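Local coordinates for protein dTDP-4-dehydrorhamnose reductase (PDB 5U9C) that probably catalyses the NADPH-dependent reduction of dTDP-4-dehydro-beta-L-rhamnose to dTDP-L-rhamnose, the closing step of dTDP-L-rhamnose biosynthesis, at residues R142-W156 / H211-R225. Residues are numbered along the deposited sequence; the frame is centred on the assembly and turned at random. Where two conformers were deposited one is given.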
loop_
_atom_site.group_PDB
_atom_site.type_symbol
_atom_site.label_atom_id
_atom_site.label_comp_id
_atom_site.label_asym_id
_atom_site.label_seq_id
_atom_site.Cartn_x
_atom_site.Cartn_y
_atom_site.Cartn_z
ATOM N N ARG D 142 4.204 28.051 7.905
ATOM C CA ARG D 142 4.923 27.601 9.123
ATOM C C ARG D 142 6.374 27.977 9.162
ATOM O O ARG D 142 6.854 28.456 10.191
ATOM C CB ARG D 142 4.878 26.078 9.303
ATOM C CG ARG D 142 3.538 25.570 9.723
ATOM C CD ARG D 142 3.631 24.188 10.360
ATOM N NE ARG D 142 2.276 23.710 10.535
ATOM C CZ ARG D 142 1.556 23.171 9.560
ATOM N NH1 ARG D 142 0.306 22.803 9.796
ATOM N NH2 ARG D 142 2.076 23.020 8.342
ATOM N N ASN D 143 7.070 27.704 8.061
ATOM C CA ASN D 143 8.474 28.019 7.942
ATOM C C ASN D 143 8.768 29.543 8.069
ATOM O O ASN D 143 9.719 29.923 8.727
ATOM C CB ASN D 143 9.040 27.462 6.630
ATOM C CG ASN D 143 8.953 25.932 6.548
ATOM O OD1 ASN D 143 8.402 25.265 7.437
ATOM N ND2 ASN D 143 9.464 25.376 5.453
ATOM N N ALA D 144 7.931 30.393 7.478
ATOM C CA ALA D 144 8.141 31.849 7.530
ATOM C C ALA D 144 7.681 32.523 8.828
ATOM O O ALA D 144 8.401 33.358 9.368
ATOM C CB ALA D 144 7.446 32.514 6.351
ATOM N N CYS D 145 6.483 32.186 9.305
ATOM C CA CYS D 145 5.882 32.822 10.495
ATOM C C CYS D 145 5.714 31.873 11.668
ATOM O O CYS D 145 4.670 31.871 12.326
ATOM C CB CYS D 145 4.508 33.364 10.109
ATOM S SG CYS D 145 4.572 34.494 8.718
ATOM N N THR D 146 6.770 31.127 11.968
ATOM C CA THR D 146 6.728 30.068 12.997
ATOM C C THR D 146 5.976 30.353 14.296
ATOM O O THR D 146 5.136 29.552 14.694
ATOM C CB THR D 146 8.144 29.559 13.346
ATOM O OG1 THR D 146 8.826 29.226 12.138
ATOM C CG2 THR D 146 8.069 28.309 14.230
ATOM N N ASN D 147 6.251 31.466 14.952
ATOM C CA ASN D 147 5.604 31.711 16.242
ATOM C C ASN D 147 4.472 32.738 16.130
ATOM O O ASN D 147 3.987 33.253 17.141
ATOM C CB ASN D 147 6.664 32.189 17.253
ATOM C CG ASN D 147 6.273 31.924 18.699
ATOM O OD1 ASN D 147 5.665 30.899 19.015
ATOM N ND2 ASN D 147 6.683 32.824 19.607
ATOM N N ASN D 148 4.025 33.018 14.915
ATOM C CA ASN D 148 3.012 34.044 14.747
ATOM C C ASN D 148 2.085 33.743 13.567
ATOM O O ASN D 148 1.855 34.596 12.710
ATOM C CB ASN D 148 3.733 35.396 14.575
ATOM C CG ASN D 148 2.874 36.584 14.955
ATOM O OD1 ASN D 148 1.985 36.491 15.807
ATOM N ND2 ASN D 148 3.183 37.737 14.369
ATOM N N HIS D 149 1.575 32.510 13.509
ATOM C CA HIS D 149 0.626 32.132 12.469
ATOM C C HIS D 149 -0.441 31.236 13.055
ATOM O O HIS D 149 -0.249 30.627 14.136
ATOM C CB HIS D 149 1.301 31.367 11.340
ATOM C CG HIS D 149 1.748 29.992 11.735
ATOM N ND1 HIS D 149 2.994 29.736 12.270
ATOM C CD2 HIS D 149 1.102 28.801 11.696
ATOM C CE1 HIS D 149 3.098 28.444 12.537
ATOM N NE2 HIS D 149 1.961 27.857 12.214
ATOM N N LEU D 150 -1.548 31.149 12.329
ATOM C CA LEU D 150 -2.631 30.236 12.664
ATOM C C LEU D 150 -3.109 29.592 11.361
ATOM O O LEU D 150 -3.472 30.292 10.398
ATOM C CB LEU D 150 -3.785 30.938 13.366
ATOM C CG LEU D 150 -4.981 30.038 13.727
ATOM C CD1 LEU D 150 -4.566 28.853 14.589
ATOM C CD2 LEU D 150 -6.084 30.818 14.419
ATOM N N ILE D 151 -3.082 28.267 11.325
ATOM C CA ILE D 151 -3.548 27.502 10.172
ATOM C C ILE D 151 -4.784 26.759 10.632
ATOM O O ILE D 151 -4.734 26.010 11.630
ATOM C CB ILE D 151 -2.477 26.516 9.696
ATOM C CG1 ILE D 151 -1.326 27.297 9.059
ATOM C CG2 ILE D 151 -3.065 25.511 8.699
ATOM C CD1 ILE D 151 -0.060 26.483 8.872
ATOM N N ILE D 152 -5.897 27.002 9.949
ATOM C CA ILE D 152 -7.159 26.350 10.272
ATOM C C ILE D 152 -7.579 25.493 9.095
ATOM O O ILE D 152 -7.703 25.982 7.957
ATOM C CB ILE D 152 -8.280 27.338 10.555
ATOM C CG1 ILE D 152 -7.876 28.321 11.657
ATOM C CG2 ILE D 152 -9.558 26.575 10.932
ATOM C CD1 ILE D 152 -8.934 29.369 11.943
ATOM N N ARG D 153 -7.815 24.223 9.361
ATOM C CA ARG D 153 -8.275 23.312 8.330
ATOM C C ARG D 153 -9.780 23.154 8.479
ATOM O O ARG D 153 -10.275 22.776 9.540
ATOM C CB ARG D 153 -7.572 21.956 8.419
ATOM C CG ARG D 153 -6.054 22.018 8.305
ATOM C CD ARG D 153 -5.444 20.625 8.199
ATOM N NE ARG D 153 -3.995 20.632 8.079
ATOM C CZ ARG D 153 -3.120 20.044 8.894
ATOM N NH1 ARG D 153 -3.504 19.300 9.935
ATOM N NH2 ARG D 153 -1.826 20.148 8.619
ATOM N N ALA D 154 -10.497 23.512 7.416
ATOM C CA ALA D 154 -11.951 23.372 7.341
ATOM C C ALA D 154 -12.267 22.198 6.419
ATOM O O ALA D 154 -11.475 21.844 5.546
ATOM C CB ALA D 154 -12.591 24.643 6.786
ATOM N N GLY D 155 -13.422 21.598 6.632
ATOM C CA GLY D 155 -13.886 20.479 5.830
ATOM C C GLY D 155 -14.791 21.005 4.720
ATOM O O GLY D 155 -14.449 21.977 4.037
ATOM N N TRP D 156 -15.941 20.364 4.531
ATOM C CA TRP D 156 -16.907 20.810 3.512
ATOM C C TRP D 156 -17.633 22.062 4.022
ATOM O O TRP D 156 -18.482 21.981 4.924
ATOM C CB TRP D 156 -17.910 19.707 3.206
ATOM C CG TRP D 156 -17.291 18.453 2.621
ATOM C CD1 TRP D 156 -16.155 18.371 1.868
ATOM C CD2 TRP D 156 -17.877 17.152 2.603
ATOM N NE1 TRP D 156 -15.960 17.070 1.447
ATOM C CE2 TRP D 156 -17.017 16.310 1.870
ATOM C CE3 TRP D 156 -19.021 16.606 3.167
ATOM C CZ2 TRP D 156 -17.279 14.956 1.690
ATOM C CZ3 TRP D 156 -19.280 15.252 2.980
ATOM C CH2 TRP D 156 -18.416 14.449 2.252
ATOM N N HIS D 211 -4.268 33.628 18.713
ATOM C CA HIS D 211 -4.021 32.193 18.859
ATOM C C HIS D 211 -3.109 31.728 17.725
ATOM O O HIS D 211 -3.216 32.218 16.597
ATOM C CB HIS D 211 -5.336 31.398 18.856
ATOM C CG HIS D 211 -5.133 29.938 19.056
ATOM N ND1 HIS D 211 -4.669 29.416 20.241
ATOM C CD2 HIS D 211 -5.291 28.888 18.218
ATOM C CE1 HIS D 211 -4.549 28.105 20.125
ATOM N NE2 HIS D 211 -4.921 27.762 18.907
ATOM N N THR D 212 -2.194 30.809 18.028
ATOM C CA THR D 212 -1.236 30.319 17.036
ATOM C C THR D 212 -1.197 28.794 16.922
ATOM O O THR D 212 -1.612 28.086 17.827
ATOM C CB THR D 212 0.202 30.810 17.333
ATOM O OG1 THR D 212 0.595 30.382 18.634
ATOM C CG2 THR D 212 0.309 32.350 17.261
ATOM N N GLY D 213 -0.666 28.302 15.803
ATOM C CA GLY D 213 -0.538 26.858 15.583
ATOM C C GLY D 213 -1.454 26.345 14.484
ATOM O O GLY D 213 -1.781 27.083 13.574
ATOM N N THR D 214 -1.836 25.073 14.575
ATOM C CA THR D 214 -2.683 24.420 13.573
ATOM C C THR D 214 -3.911 23.829 14.262
ATOM O O THR D 214 -3.787 23.139 15.286
ATOM C CB THR D 214 -1.903 23.340 12.792
ATOM O OG1 THR D 214 -0.897 23.971 11.975
ATOM C CG2 THR D 214 -2.831 22.537 11.848
ATOM N N LEU D 215 -5.084 24.098 13.699
ATOM C CA LEU D 215 -6.345 23.591 14.225
ATOM C C LEU D 215 -7.239 23.062 13.123
ATOM O O LEU D 215 -7.159 23.495 11.983
ATOM C CB LEU D 215 -7.107 24.706 14.934
ATOM C CG LEU D 215 -6.597 25.191 16.278
ATOM C CD1 LEU D 215 -7.263 26.502 16.654
ATOM C CD2 LEU D 215 -6.845 24.124 17.340
ATOM N N HIS D 216 -8.077 22.106 13.490
ATOM C CA HIS D 216 -9.111 21.569 12.621
ATOM C C HIS D 216 -10.402 22.180 13.144
ATOM O O HIS D 216 -10.684 22.082 14.335
ATOM C CB HIS D 216 -9.181 20.063 12.801
ATOM C CG HIS D 216 -8.052 19.334 12.164
ATOM N ND1 HIS D 216 -8.025 17.961 12.062
ATOM C CD2 HIS D 216 -6.971 19.788 11.486
ATOM C CE1 HIS D 216 -6.932 17.596 11.415
ATOM N NE2 HIS D 216 -6.268 18.682 11.067
ATOM N N PHE D 217 -11.195 22.788 12.263
ATOM C CA PHE D 217 -12.449 23.402 12.676
ATOM C C PHE D 217 -13.594 22.810 11.850
ATOM O O PHE D 217 -13.773 23.135 10.658
ATOM C CB PHE D 217 -12.398 24.942 12.569
ATOM C CG PHE D 217 -13.579 25.629 13.232
ATOM C CD1 PHE D 217 -14.795 25.723 12.575
ATOM C CD2 PHE D 217 -13.485 26.142 14.514
ATOM C CE1 PHE D 217 -15.884 26.320 13.170
ATOM C CE2 PHE D 217 -14.578 26.752 15.113
ATOM C CZ PHE D 217 -15.777 26.841 14.437
ATOM N N ALA D 218 -14.359 21.924 12.489
ATOM C CA ALA D 218 -15.479 21.251 11.828
ATOM C C ALA D 218 -16.481 20.685 12.817
ATOM O O ALA D 218 -16.123 20.344 13.961
ATOM C CB ALA D 218 -14.954 20.116 10.953
ATOM N N SER D 219 -17.727 20.560 12.364
ATOM C CA SER D 219 -18.768 19.952 13.170
ATOM C C SER D 219 -18.408 18.478 13.401
ATOM O O SER D 219 -17.717 17.855 12.582
ATOM C CB SER D 219 -20.126 20.056 12.470
ATOM O OG SER D 219 -20.482 21.399 12.217
ATOM N N SER D 220 -18.890 17.937 14.510
ATOM C CA SER D 220 -18.632 16.550 14.867
ATOM C C SER D 220 -19.442 15.611 13.967
ATOM O O SER D 220 -20.653 15.784 13.816
ATOM C CB SER D 220 -18.997 16.326 16.341
ATOM O OG SER D 220 -18.824 14.978 16.718
ATOM N N GLY D 221 -18.773 14.629 13.370
ATOM C CA GLY D 221 -19.449 13.661 12.509
ATOM C C GLY D 221 -18.723 13.475 11.194
ATOM O O GLY D 221 -18.236 14.444 10.602
ATOM N N THR D 222 -18.619 12.216 10.778
ATOM C CA THR D 222 -18.010 11.832 9.500
ATOM C C THR D 222 -19.168 11.276 8.713
ATOM O O THR D 222 -19.642 10.186 9.000
ATOM C CB THR D 222 -16.906 10.791 9.707
ATOM O OG1 THR D 222 -15.942 11.351 10.585
ATOM C CG2 THR D 222 -16.223 10.456 8.408
ATOM N N ILE D 223 -19.578 12.021 7.686
ATOM C CA ILE D 223 -20.784 11.733 6.924
ATOM C C ILE D 223 -20.595 11.873 5.423
ATOM O O ILE D 223 -19.612 12.424 4.970
ATOM C CB ILE D 223 -21.892 12.726 7.369
ATOM C CG1 ILE D 223 -21.350 14.160 7.232
ATOM C CG2 ILE D 223 -22.287 12.420 8.802
ATOM C CD1 ILE D 223 -22.208 15.261 7.732
ATOM N N SER D 224 -21.557 11.371 4.663
ATOM C CA SER D 224 -21.503 11.453 3.188
ATOM C C SER D 224 -22.411 12.563 2.732
ATOM O O SER D 224 -23.242 13.055 3.521
ATOM C CB SER D 224 -22.001 10.151 2.543
ATOM O OG SER D 224 -23.391 9.941 2.795
ATOM N N ARG D 225 -22.296 12.925 1.458
ATOM C CA ARG D 225 -23.191 13.924 0.870
ATOM C C ARG D 225 -24.610 13.391 0.903
ATOM O O ARG D 225 -25.552 14.164 1.024
ATOM C CB ARG D 225 -22.815 14.246 -0.564
ATOM C CG ARG D 225 -21.439 14.855 -0.754
ATOM C CD ARG D 225 -21.290 16.170 -0.036
ATOM N NE ARG D 225 -20.074 16.862 -0.473
ATOM C CZ ARG D 225 -19.768 18.118 -0.170
ATOM N NH1 ARG D 225 -20.594 18.873 0.578
ATOM N NH2 ARG D 225 -18.632 18.630 -0.636
HETATM O O HOH W 1 1.335 25.162 12.911
#
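Gly213 N bonds to His149 O at the start of a parallel pairing between strands 149-154 and 213-217, whose axes run 22° apart as the last two strands of the six-stranded Rossmann-type sheet; strand 100-106 flanks 149-154 on its other side, and helix 196-209 lies in the connection between the pair. Five backbone bonds fix the register, the last being the nearly straight one from Phe217 N to Arg153 O (2.9 Å). CA-H...O contacts run between them, such as Thr214 CA to Ile151 O.

Apolar packing occupies the face carrying Leu150, Ile152, Leu215 and Phe217. Ile152 and Phe217 lie side by side, Ile152 CG2 to Phe217 CB 3.7 Å, while Leu150 CD1 meets His211 CD2. Ile152 also touches Phe202 of helix 196-209.

The face carrying Ile151, Thr214, Arg153 and His216 holds the polar contacts. Arg142 reaches over from helix 129-144, its extended chain crossing Thr214 at about a right angle, and Arg142 NH1 donates to Thr214 OG1 (2.7 Å), the acceptor being tilted 19° out of the guanidinium plane. A water held by Arg142 NE, His149 NE2 and Thr214 OG1 closes this cluster, and Ile151 CD1 lies over the centre of the guanidinium. Arg153 NH1 donates to His216 NE2 (3.1 Å); the acceptor lies in the guanidinium plane although the two planes are 61° apart. Glu138 bridges both arginines through salt bridges, and Glu263 O accepts from His216 ND1, consistent with the neutral ring that an accepting NE2 implies.

Beyond the strands, Trp156 and Arg225 stack near the malate-binding residue Phe168. Arg225 bends at chi2, laying its guanidinium almost parallel to the indole: Arg225 CZ stands 3.7 Å from the centroid of the Trp156 five-membered ring, a cation-pi contact, and Arg225 CD lies 4.0 Å from that of its six-membered ring, a CH-pi contact.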